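Side-chain contacts in thiazoline oxidase/subtilisin-like protease (Prochloron didemni, PDB 4H6X), which acts as a subtilisin-like protease in patellamide maturation, probably cleaving and macrocyclising precursor peptides by transamidation: residues S78-G83 and V268-T273; N107-H112 and G272-A277; A228-V231 and P235-F238; T246-L251 and A302-L307; P278-I283 and G328-P333. All blocks are in the same frame, centred on the assembly; numbering follows the deposited sequence.

Contact 1: residues S78-G83 and V268-T273; sequences SIRDQG and VRLTGT
The guanidinium of Arg80 has Leu270 CD2 over one face, and Val268 approaches it obliquely through CG1. The two side chains of Arg80 and Leu270 run roughly at right angles. CD2 of Leu270 sits 3.7 Å from Arg80 NE, and CD1 of the same leucine is 3.7 Å from Arg80 NH2. Val268 uses both branches: CG1 lies 3.9 Å from Arg80 NH1, while CG2 lies 3.9 Å from Arg80 CD. Arg80 leaves its helix extended and then bends at the third torsion (chi3 -86°), which turns the flat group against the two apolar residues. Its polar end is paired elsewhere, because NH2 makes a salt bridge to Asp108. Replacement of Arg80 by an alanine would probably uncover the Leu270 and Val268 methyl groups and leave Asp108 without this charged mate. Gln261 also touches the arginine. The contact is a surface one. It joins helix 70-82 to strand 268-270, which pairs antiparallel with strand 257-259 and leads into helix 273-293. Residues 268-273 lead straight to Ser274 of the probable catalytic triad of a subtilisin-like fold, and Leu270 lies near that triad without touching it.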
# COMPACT_ATOMS: atom_id res chain seq x y z
N SER A 78 12.65 19.57 -1.43
CA SER A 78 13.17 20.55 -2.39
C SER A 78 13.98 19.88 -3.49
O SER A 78 13.80 20.18 -4.68
CB SER A 78 14.03 21.63 -1.70
OG SER A 78 14.85 22.28 -2.66
N ILE A 79 14.86 18.96 -3.11
CA ILE A 79 15.63 18.16 -4.07
C ILE A 79 14.74 17.35 -5.02
O ILE A 79 15.00 17.28 -6.22
CB ILE A 79 16.66 17.27 -3.34
CG1 ILE A 79 17.76 18.15 -2.71
CG2 ILE A 79 17.30 16.26 -4.28
CD1 ILE A 79 18.56 17.47 -1.61
N ARG A 80 13.67 16.74 -4.49
CA ARG A 80 12.71 16.02 -5.33
C ARG A 80 12.00 16.99 -6.29
O ARG A 80 11.93 16.73 -7.49
CB ARG A 80 11.68 15.29 -4.48
CG ARG A 80 10.52 14.71 -5.27
CD ARG A 80 9.37 14.42 -4.32
NE ARG A 80 9.53 13.11 -3.74
CZ ARG A 80 9.06 12.70 -2.56
NH1 ARG A 80 8.40 13.51 -1.74
NH2 ARG A 80 9.30 11.46 -2.22
N ASP A 81 11.49 18.09 -5.74
CA ASP A 81 10.80 19.12 -6.53
C ASP A 81 11.66 19.70 -7.67
O ASP A 81 11.13 20.10 -8.70
CB ASP A 81 10.27 20.23 -5.62
CG ASP A 81 9.12 19.75 -4.73
OD1 ASP A 81 8.60 18.63 -4.95
OD2 ASP A 81 8.73 20.51 -3.81
N GLN A 82 12.98 19.72 -7.47
CA GLN A 82 13.93 20.18 -8.47
C GLN A 82 14.11 19.20 -9.60
O GLN A 82 14.56 19.57 -10.69
CB GLN A 82 15.30 20.42 -7.83
CG GLN A 82 15.36 21.65 -6.94
CD GLN A 82 16.71 21.77 -6.27
OE1 GLN A 82 17.74 21.66 -6.93
NE2 GLN A 82 16.71 21.93 -4.96
N GLY A 83 13.79 17.93 -9.34
CA GLY A 83 13.86 16.90 -10.37
C GLY A 83 15.27 16.41 -10.62
O GLY A 83 15.56 15.90 -11.70
N VAL A 268 2.07 14.71 -3.58
CA VAL A 268 3.06 14.54 -4.64
C VAL A 268 2.78 13.24 -5.39
O VAL A 268 2.32 12.26 -4.80
CB VAL A 268 4.52 14.58 -4.09
CG1 VAL A 268 4.80 13.43 -3.11
CG2 VAL A 268 5.53 14.59 -5.22
N ARG A 269 3.03 13.25 -6.70
CA ARG A 269 2.87 12.06 -7.51
C ARG A 269 4.20 11.33 -7.70
O ARG A 269 5.21 11.92 -8.10
CB ARG A 269 2.22 12.40 -8.85
CG ARG A 269 0.80 12.94 -8.69
CD ARG A 269 0.04 13.03 -10.00
NE ARG A 269 -1.31 13.55 -9.77
CZ ARG A 269 -2.41 12.81 -9.68
NH1 ARG A 269 -2.36 11.49 -9.83
NH2 ARG A 269 -3.57 13.40 -9.45
N LEU A 270 4.20 10.04 -7.38
CA LEU A 270 5.40 9.23 -7.43
C LEU A 270 5.15 7.99 -8.28
O LEU A 270 4.00 7.63 -8.52
CB LEU A 270 5.86 8.82 -6.02
CG LEU A 270 6.17 9.95 -5.02
CD1 LEU A 270 6.57 9.36 -3.67
CD2 LEU A 270 7.30 10.82 -5.57
N THR A 271 6.23 7.35 -8.71
CA THR A 271 6.17 6.24 -9.65
C THR A 271 7.05 5.09 -9.13
O THR A 271 8.15 5.33 -8.65
CB THR A 271 6.60 6.73 -11.06
OG1 THR A 271 5.62 7.66 -11.53
CG2 THR A 271 6.69 5.58 -12.07
N GLY A 272 6.55 3.86 -9.20
CA GLY A 272 7.31 2.66 -8.78
C GLY A 272 6.37 1.50 -8.49
O GLY A 272 5.17 1.72 -8.32
N THR A 273 6.90 0.28 -8.42
CA THR A 273 6.07 -0.88 -8.07
C THR A 273 5.53 -0.78 -6.66
O THR A 273 4.45 -1.28 -6.39
CB THR A 273 6.80 -2.24 -8.20
OG1 THR A 273 7.99 -2.24 -7.40
CG2 THR A 273 7.11 -2.56 -9.65

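Contact 2: residues N107-H112 and G272-A277; sequences NDHACH and GTSMAA
His109 and Ser274 meet as the histidine and serine of a probable Ser-His-Asp charge-relay triad, consistent with the subtilase family. Ser274 OG lies at the edge of the imidazole, near its plane, and is hydrogen-bonded to His109 NE2 at 2.6 Å. The bond is nearly straight (165°), and either atom could be the donor. Ser274 OG is set between its own backbone N and carbonyl carbon (chi1 77°), which turns it to the ring. On the other side of the imidazole, His109 ND1 is bonded to Asp39, the likely third member. With an alanine in place of His109, Ser274 OG and Asp39 would probably both lose their imidazole partner, breaking the presumed relay.

Met275 lies beside the pair. Its chain is bent at its second and third torsions, bringing CE to 3.6 Å from His109 NE2 and SD to 3.3 Å from His112 ND1. Met275 SD makes an oblique sulfur-aromatic contact with the His112 ring, 3.9 Å from its centroid. His112 NE2 is bonded to Val268 O. Helices 101-118 and 273-293 run roughly the same way here, their short segments 35° apart. Thr273 and Ala276 of the second helix rest on strand 224-229, and Ser274 on Pro205 of strand 201-205.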
# COMPACT_ATOMS: atom_id res chain seq x y z
N ASN A 107 10.49 7.01 5.56
CA ASN A 107 9.36 7.68 6.22
C ASN A 107 8.49 8.40 5.21
O ASN A 107 7.25 8.42 5.34
CB ASN A 107 9.85 8.65 7.29
CG ASN A 107 10.59 7.96 8.41
OD1 ASN A 107 10.44 6.75 8.61
ND2 ASN A 107 11.39 8.72 9.15
N ASP A 108 9.13 8.98 4.20
CA ASP A 108 8.42 9.64 3.11
C ASP A 108 7.53 8.61 2.39
O ASP A 108 6.36 8.87 2.10
CB ASP A 108 9.42 10.26 2.13
CG ASP A 108 8.76 10.89 0.94
OD1 ASP A 108 8.33 12.05 1.06
OD2 ASP A 108 8.67 10.22 -0.12
N HIS A 109 8.11 7.44 2.13
CA HIS A 109 7.42 6.34 1.45
C HIS A 109 6.20 5.88 2.26
O HIS A 109 5.11 5.67 1.72
CB HIS A 109 8.43 5.21 1.23
CG HIS A 109 7.92 4.10 0.38
ND1 HIS A 109 7.23 3.03 0.91
CD2 HIS A 109 8.03 3.87 -0.95
CE1 HIS A 109 6.91 2.20 -0.07
NE2 HIS A 109 7.38 2.69 -1.20
N ALA A 110 6.39 5.75 3.58
CA ALA A 110 5.32 5.42 4.50
C ALA A 110 4.16 6.42 4.44
O ALA A 110 3.01 6.02 4.47
CB ALA A 110 5.85 5.34 5.93
N CYS A 111 4.47 7.72 4.36
CA CYS A 111 3.39 8.73 4.28
C CYS A 111 2.57 8.53 3.03
O CYS A 111 1.35 8.61 3.06
CB CYS A 111 3.91 10.16 4.27
SG CYS A 111 4.62 10.74 5.82
N HIS A 112 3.28 8.31 1.92
CA HIS A 112 2.67 8.17 0.62
C HIS A 112 1.80 6.91 0.59
O HIS A 112 0.61 6.97 0.27
CB HIS A 112 3.75 8.09 -0.46
CG HIS A 112 3.27 8.52 -1.81
ND1 HIS A 112 2.61 7.68 -2.67
CD2 HIS A 112 3.36 9.72 -2.44
CE1 HIS A 112 2.31 8.33 -3.78
NE2 HIS A 112 2.76 9.57 -3.67
N GLY A 272 6.55 3.86 -9.20
CA GLY A 272 7.31 2.66 -8.78
C GLY A 272 6.37 1.50 -8.49
O GLY A 272 5.17 1.72 -8.32
N THR A 273 6.90 0.28 -8.42
CA THR A 273 6.07 -0.88 -8.07
C THR A 273 5.53 -0.78 -6.66
O THR A 273 4.45 -1.28 -6.39
CB THR A 273 6.80 -2.24 -8.20
OG1 THR A 273 7.99 -2.24 -7.40
CG2 THR A 273 7.11 -2.56 -9.65
N SER A 274 6.28 -0.11 -5.78
CA SER A 274 5.82 0.09 -4.41
C SER A 274 4.78 1.21 -4.30
O SER A 274 4.23 1.44 -3.23
CB SER A 274 7.00 0.31 -3.45
OG SER A 274 7.52 1.61 -3.56
N MET A 275 4.51 1.89 -5.42
CA MET A 275 3.38 2.81 -5.54
C MET A 275 2.13 2.05 -6.00
O MET A 275 1.00 2.38 -5.64
CB MET A 275 3.70 3.93 -6.54
CG MET A 275 4.84 4.86 -6.13
SD MET A 275 4.42 5.65 -4.58
CE MET A 275 5.52 4.79 -3.46
N ALA A 276 2.34 1.00 -6.79
CA ALA A 276 1.24 0.15 -7.27
C ALA A 276 0.74 -0.82 -6.19
O ALA A 276 -0.45 -1.07 -6.12
CB ALA A 276 1.67 -0.61 -8.52
N ALA A 277 1.63 -1.36 -5.37
CA ALA A 277 1.23 -2.30 -4.28
C ALA A 277 0.15 -1.77 -3.33
O ALA A 277 -0.80 -2.49 -3.06
CB ALA A 277 2.45 -2.79 -3.49

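Contact 3: residues A228-V231 and P235-F238; sequences AAKV and PCHF
Pro235 opens the second segment with its backbone against Ala228 and Ala229. Its CA stands 4.2 Å from Ala229 CA, where the two backbones form a single beta bridge. The same CA makes a C-H...O contact with Ala228 O at 3.6 Å. Cys236 comes next and carries the largest share of the contact. Its N donates to Ala228 O over 2.9 Å (163°). Its thiol sits beside its own backbone N (chi1 -61°), and this places the sulfur over the turning chain of the first segment. Cys236 SG is 3.7 Å from Ala229 C and 3.8 Å from Lys230 CG. The thiol thus rests on backbone and aliphatic atoms of 228-230, with the CG of Lys230 beside it. His237 faces away from the first segment, and one face of its ring takes Phe238 CD2. Phe238 then folds back. Cys236 CB lies over one face of its ring, and Phe238 CE1 reaches Ala228 CB at 4.3 Å. A link of three residues separates the segments, so this is a local turn after strand 224-229. That strand pairs with strand 249-253 through Ala229, while Ala228 packs on Thr273 and Ala276 of helix 273-293.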
# COMPACT_ATOMS: atom_id res chain seq x y z
N ALA A 228 3.93 -2.55 -11.52
CA ALA A 228 3.45 -1.20 -11.84
C ALA A 228 3.10 -1.03 -13.32
O ALA A 228 3.90 -1.33 -14.21
CB ALA A 228 4.48 -0.16 -11.42
N ALA A 229 1.88 -0.55 -13.56
CA ALA A 229 1.42 -0.16 -14.89
C ALA A 229 1.61 1.33 -15.11
O ALA A 229 1.50 2.14 -14.18
CB ALA A 229 -0.06 -0.52 -15.07
N LYS A 230 1.90 1.70 -16.36
CA LYS A 230 1.93 3.10 -16.78
C LYS A 230 0.52 3.65 -16.74
O LYS A 230 -0.44 2.89 -16.62
CB LYS A 230 2.52 3.22 -18.19
CG LYS A 230 3.96 2.73 -18.32
CD LYS A 230 4.67 3.38 -19.51
CE LYS A 230 4.53 2.56 -20.78
NZ LYS A 230 5.07 3.30 -21.96
N VAL A 231 0.38 4.97 -16.83
CA VAL A 231 -0.93 5.63 -16.96
C VAL A 231 -1.88 4.95 -17.97
O VAL A 231 -3.11 4.95 -17.78
CB VAL A 231 -0.77 7.14 -17.29
CG1 VAL A 231 -2.13 7.81 -17.44
CG2 VAL A 231 0.05 7.85 -16.23
N PRO A 235 2.85 -2.18 -18.74
CA PRO A 235 3.84 -2.25 -17.67
C PRO A 235 4.98 -1.24 -17.79
O PRO A 235 5.54 -1.05 -18.88
CB PRO A 235 4.40 -3.68 -17.77
CG PRO A 235 3.99 -4.18 -19.11
CD PRO A 235 2.70 -3.48 -19.43
N CYS A 236 5.31 -0.59 -16.67
CA CYS A 236 6.49 0.24 -16.59
C CYS A 236 7.70 -0.67 -16.85
O CYS A 236 7.66 -1.87 -16.53
CB CYS A 236 6.58 0.93 -15.22
SG CYS A 236 5.21 2.04 -14.80
N HIS A 237 8.75 -0.11 -17.44
CA HIS A 237 9.91 -0.89 -17.87
C HIS A 237 10.77 -1.42 -16.71
O HIS A 237 11.44 -2.46 -16.84
CB HIS A 237 10.78 -0.07 -18.83
CG HIS A 237 11.45 1.10 -18.17
ND1 HIS A 237 10.80 2.29 -17.93
CD2 HIS A 237 12.70 1.25 -17.67
CE1 HIS A 237 11.63 3.13 -17.33
NE2 HIS A 237 12.79 2.52 -17.16
N PHE A 238 10.76 -0.70 -15.59
CA PHE A 238 11.55 -1.07 -14.42
C PHE A 238 10.88 -2.17 -13.59
O PHE A 238 11.53 -2.80 -12.75
CB PHE A 238 11.80 0.17 -13.53
CG PHE A 238 10.54 0.95 -13.21
CD1 PHE A 238 9.64 0.50 -12.25
CD2 PHE A 238 10.26 2.14 -13.88
CE1 PHE A 238 8.48 1.21 -11.96
CE2 PHE A 238 9.11 2.86 -13.60
CZ PHE A 238 8.22 2.39 -12.64

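Contact 4: residues T246-L251 and A302-L307; sequences TKEGIL and AVRTAL
Glu248 and Arg304 form a salt bridge, Arg304 NH1 donating to Glu248 OE1 over 3.1 Å. The bond is nearly straight (167°), and Glu248 OE1 lies close to the guanidinium plane, at its edge. The donor meets the carboxylate oxygen on its anti side, 23° out of the carboxylate plane. Glu248 bends at its second torsion (chi2 -63°), which carries the carboxylate round to the arginine; its CB also lies at the guanidinium edge, 3.8 Å from Arg304 NH1. Arg304 has further partners. NH1 also donates to Thr223 O, and NH2 makes a salt bridge to Glu301, its strongest polar mate. Two carboxylates therefore share this one cation, which would probably help both stay ionised. Thr305 OG1 is held by Glu301 O within the same helix. Deeper in, the contact turns apolar. Ile250 points at the helix, and its CD1 rests 3.5 Å from Leu307 O and 4.0 Å from Leu307 CB. Ile250 is backbone-bonded to Ala225 and Gly227 of strand 224-229; strand 249-253 is an outermost strand of the parallel sheet. Helix 300-309 lies against it, with Leu307 also touching Ser284 and Leu287 of helix 273-293 and Ala335 of helix 332-340.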
# COMPACT_ATOMS: atom_id res chain seq x y z
N THR A 246 5.51 -13.55 -11.86
CA THR A 246 4.53 -13.75 -12.92
C THR A 246 3.40 -14.67 -12.47
O THR A 246 2.22 -14.38 -12.72
CB THR A 246 5.19 -14.29 -14.21
OG1 THR A 246 6.16 -13.35 -14.68
CG2 THR A 246 4.16 -14.55 -15.30
N LYS A 247 3.76 -15.76 -11.80
CA LYS A 247 2.81 -16.77 -11.33
C LYS A 247 1.75 -16.21 -10.38
O LYS A 247 0.55 -16.47 -10.53
CB LYS A 247 3.57 -17.92 -10.64
CG LYS A 247 3.65 -19.22 -11.43
CD LYS A 247 2.42 -20.09 -11.17
CE LYS A 247 2.79 -21.55 -10.95
NZ LYS A 247 3.35 -22.21 -12.17
N GLU A 248 2.22 -15.43 -9.40
CA GLU A 248 1.37 -14.97 -8.30
C GLU A 248 1.29 -13.44 -8.25
O GLU A 248 1.02 -12.87 -7.18
CB GLU A 248 1.88 -15.52 -6.96
CG GLU A 248 2.32 -16.99 -6.96
CD GLU A 248 1.20 -17.98 -7.27
OE1 GLU A 248 0.02 -17.70 -6.98
OE2 GLU A 248 1.52 -19.07 -7.81
N GLY A 249 1.53 -12.79 -9.39
CA GLY A 249 1.52 -11.33 -9.45
C GLY A 249 0.43 -10.69 -10.28
O GLY A 249 -0.15 -11.32 -11.19
N ILE A 250 0.17 -9.42 -9.99
CA ILE A 250 -0.85 -8.63 -10.64
C ILE A 250 -0.26 -7.24 -10.94
O ILE A 250 0.59 -6.73 -10.20
CB ILE A 250 -2.17 -8.59 -9.80
CG1 ILE A 250 -3.37 -8.13 -10.65
CG2 ILE A 250 -2.02 -7.72 -8.55
CD1 ILE A 250 -4.72 -8.43 -10.03
N LEU A 251 -0.68 -6.66 -12.07
CA LEU A 251 -0.29 -5.32 -12.46
C LEU A 251 -1.34 -4.33 -11.99
O LEU A 251 -2.54 -4.60 -12.07
CB LEU A 251 -0.19 -5.21 -13.98
CG LEU A 251 1.15 -5.23 -14.72
CD1 LEU A 251 0.94 -4.55 -16.07
CD2 LEU A 251 2.24 -4.51 -13.95
N ALA A 302 -9.53 -16.35 -1.08
CA ALA A 302 -10.57 -16.16 -2.11
C ALA A 302 -10.34 -14.82 -2.81
O ALA A 302 -10.39 -14.75 -4.05
CB ALA A 302 -11.97 -16.25 -1.51
N VAL A 303 -10.05 -13.78 -2.03
CA VAL A 303 -9.79 -12.46 -2.61
C VAL A 303 -8.58 -12.53 -3.52
O VAL A 303 -8.65 -12.11 -4.68
CB VAL A 303 -9.61 -11.35 -1.54
CG1 VAL A 303 -9.13 -10.05 -2.20
CG2 VAL A 303 -10.93 -11.10 -0.82
N ARG A 304 -7.49 -13.11 -3.03
CA ARG A 304 -6.26 -13.22 -3.80
C ARG A 304 -6.47 -13.97 -5.12
O ARG A 304 -6.04 -13.51 -6.18
CB ARG A 304 -5.15 -13.90 -2.97
CG ARG A 304 -3.75 -13.80 -3.58
CD ARG A 304 -2.72 -14.58 -2.76
NE ARG A 304 -2.83 -16.00 -3.06
CZ ARG A 304 -2.12 -16.65 -3.98
NH1 ARG A 304 -1.18 -16.02 -4.69
NH2 ARG A 304 -2.34 -17.94 -4.18
N THR A 305 -7.14 -15.12 -5.05
CA THR A 305 -7.29 -15.95 -6.25
C THR A 305 -8.27 -15.31 -7.24
O THR A 305 -8.04 -15.35 -8.45
CB THR A 305 -7.72 -17.40 -5.91
OG1 THR A 305 -8.81 -17.37 -5.00
CG2 THR A 305 -6.58 -18.15 -5.27
N ALA A 306 -9.34 -14.70 -6.73
CA ALA A 306 -10.29 -13.97 -7.57
C ALA A 306 -9.61 -12.87 -8.37
O ALA A 306 -9.89 -12.72 -9.57
CB ALA A 306 -11.43 -13.37 -6.76
N LEU A 307 -8.71 -12.12 -7.72
CA LEU A 307 -7.92 -11.09 -8.40
C LEU A 307 -6.97 -11.67 -9.43
O LEU A 307 -6.88 -11.16 -10.56
CB LEU A 307 -7.15 -10.21 -7.39
CG LEU A 307 -8.00 -9.29 -6.51
CD1 LEU A 307 -7.17 -8.72 -5.35
CD2 LEU A 307 -8.65 -8.19 -7.34

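Contact 5: residues P278-I283 and G328-P333; sequences PVMTGI and GFVNIP
Met280 and Ile283 pack on Val330 and Ile332, and all four are buried. The closest part is at Met280, whose SD lies 3.7 Å from Val330 CG2 and 3.8 Å from Val330 CB. The methionine is bent at its second and third torsions, so CE curls round the valine and reaches both of its branches, 3.9 Å from Val330 CG1. Ile283 makes a second close patch. Its CD1 is 3.8 Å from Ile332 CD1, and its CG2 is 3.9 Å from Ile332 CG1, the two side chains crossing at a slant. Ile283 sets CG1 beside its own backbone N (chi1 -67°), which lays the CD1 end of that arm against Ile332 CD1. The approach of Ile283 to Val330 is slacker: CD1 meets Val330 CG2 tip to tip at 4.1 Å. The outer side of the loop differs. Pro333 is exposed, while Phe329 and Asn331 are partly so, and none of the three touches 278-283. Asn331 is the N-cap of helix 332-340, with OD1 bonded to Gly334 N and ND2 to Thr310 O. The inner side is continued by Ile250 of strand 249-253, which meets both Met280 and Val330. The two segments are joined through sulfur and hydrocarbon surfaces alone, so their fit depends on shape and burial and not on directed bonds.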
# COMPACT_ATOMS: atom_id res chain seq x y z
N PRO A 278 0.27 -0.52 -2.82
CA PRO A 278 -0.79 -0.05 -1.93
C PRO A 278 -2.15 0.06 -2.59
O PRO A 278 -3.17 -0.08 -1.91
CB PRO A 278 -0.32 1.35 -1.48
CG PRO A 278 0.90 1.67 -2.25
CD PRO A 278 1.41 0.42 -2.90
N VAL A 279 -2.18 0.32 -3.90
CA VAL A 279 -3.45 0.35 -4.63
C VAL A 279 -4.13 -1.04 -4.47
O VAL A 279 -5.31 -1.13 -4.16
CB VAL A 279 -3.26 0.74 -6.12
CG1 VAL A 279 -4.57 0.68 -6.88
CG2 VAL A 279 -2.68 2.16 -6.25
N MET A 280 -3.35 -2.12 -4.63
CA MET A 280 -3.87 -3.49 -4.54
C MET A 280 -4.22 -3.88 -3.11
O MET A 280 -5.17 -4.63 -2.88
CB MET A 280 -2.88 -4.50 -5.15
CG MET A 280 -2.76 -4.40 -6.66
SD MET A 280 -4.36 -4.58 -7.51
CE MET A 280 -4.76 -2.86 -7.75
N THR A 281 -3.45 -3.38 -2.15
CA THR A 281 -3.78 -3.56 -0.76
C THR A 281 -5.15 -2.91 -0.46
O THR A 281 -6.00 -3.51 0.20
CB THR A 281 -2.67 -3.00 0.17
OG1 THR A 281 -1.54 -3.89 0.12
CG2 THR A 281 -3.15 -2.88 1.60
N GLY A 282 -5.37 -1.71 -0.98
CA GLY A 282 -6.66 -1.02 -0.79
C GLY A 282 -7.82 -1.77 -1.44
O GLY A 282 -8.88 -1.95 -0.85
N ILE A 283 -7.60 -2.22 -2.67
CA ILE A 283 -8.64 -2.96 -3.41
C ILE A 283 -8.98 -4.24 -2.66
O ILE A 283 -10.15 -4.54 -2.40
CB ILE A 283 -8.22 -3.23 -4.89
CG1 ILE A 283 -8.15 -1.88 -5.64
CG2 ILE A 283 -9.19 -4.20 -5.56
CD1 ILE A 283 -7.70 -1.96 -7.08
N GLY A 328 -1.57 -10.33 -15.25
CA GLY A 328 -2.38 -9.35 -15.98
C GLY A 328 -2.67 -8.11 -15.16
O GLY A 328 -2.18 -7.97 -14.03
N PHE A 329 -3.49 -7.22 -15.73
CA PHE A 329 -3.89 -5.98 -15.06
C PHE A 329 -5.12 -6.22 -14.19
O PHE A 329 -6.02 -6.97 -14.58
CB PHE A 329 -4.16 -4.89 -16.11
CG PHE A 329 -4.49 -3.55 -15.52
CD1 PHE A 329 -3.47 -2.69 -15.09
CD2 PHE A 329 -5.80 -3.14 -15.39
CE1 PHE A 329 -3.78 -1.45 -14.54
CE2 PHE A 329 -6.11 -1.89 -14.84
CZ PHE A 329 -5.10 -1.05 -14.42
N VAL A 330 -5.16 -5.57 -13.03
CA VAL A 330 -6.27 -5.71 -12.07
C VAL A 330 -7.63 -5.58 -12.76
O VAL A 330 -7.84 -4.66 -13.57
CB VAL A 330 -6.14 -4.72 -10.88
CG1 VAL A 330 -6.12 -3.28 -11.35
CG2 VAL A 330 -7.24 -4.94 -9.84
N ASN A 331 -8.54 -6.49 -12.43
CA ASN A 331 -9.87 -6.55 -13.03
C ASN A 331 -10.91 -6.64 -11.94
O ASN A 331 -11.44 -7.71 -11.65
CB ASN A 331 -9.95 -7.75 -14.00
CG ASN A 331 -11.31 -7.89 -14.69
OD1 ASN A 331 -12.16 -7.01 -14.60
ND2 ASN A 331 -11.50 -9.01 -15.38
N ILE A 332 -11.20 -5.50 -11.32
CA ILE A 332 -12.22 -5.42 -10.28
C ILE A 332 -13.57 -6.04 -10.71
O ILE A 332 -14.14 -6.85 -9.98
CB ILE A 332 -12.41 -3.97 -9.76
CG1 ILE A 332 -11.21 -3.55 -8.89
CG2 ILE A 332 -13.69 -3.85 -8.95
CD1 ILE A 332 -11.29 -2.10 -8.41
N PRO A 333 -14.11 -5.65 -11.89
CA PRO A 333 -15.42 -6.24 -12.25
C PRO A 333 -15.39 -7.78 -12.32
O PRO A 333 -16.28 -8.44 -11.77
CB PRO A 333 -15.71 -5.64 -13.64
CG PRO A 333 -14.91 -4.37 -13.68
CD PRO A 333 -13.64 -4.70 -12.92

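Overall arrangement
Contact 2 holds the probable catalytic pair, and contact 1 lies beside it, their centres about 11 Å apart. Besides the salt bridge from Arg80 to Asp108, the neighbour of His109 in sequence, they meet where Leu270 CD1 is 3.5 Å from His112 CD2. Contact 3 borders the start of the serine-bearing helix, with Ala228 CA 3.8 Å from Ala276 CB. Contact 5 continues along that helix, its centre about 16 Å from that of contact 2. Contacts 4 and 5 are closest, with centres about 9 Å apart. There Leu251 N is 2.8 Å from Gly328 O, and Leu251 O is 3.0 Å from Val330 N. Contacts 1 and 4 are farthest apart, about 29 Å between centres.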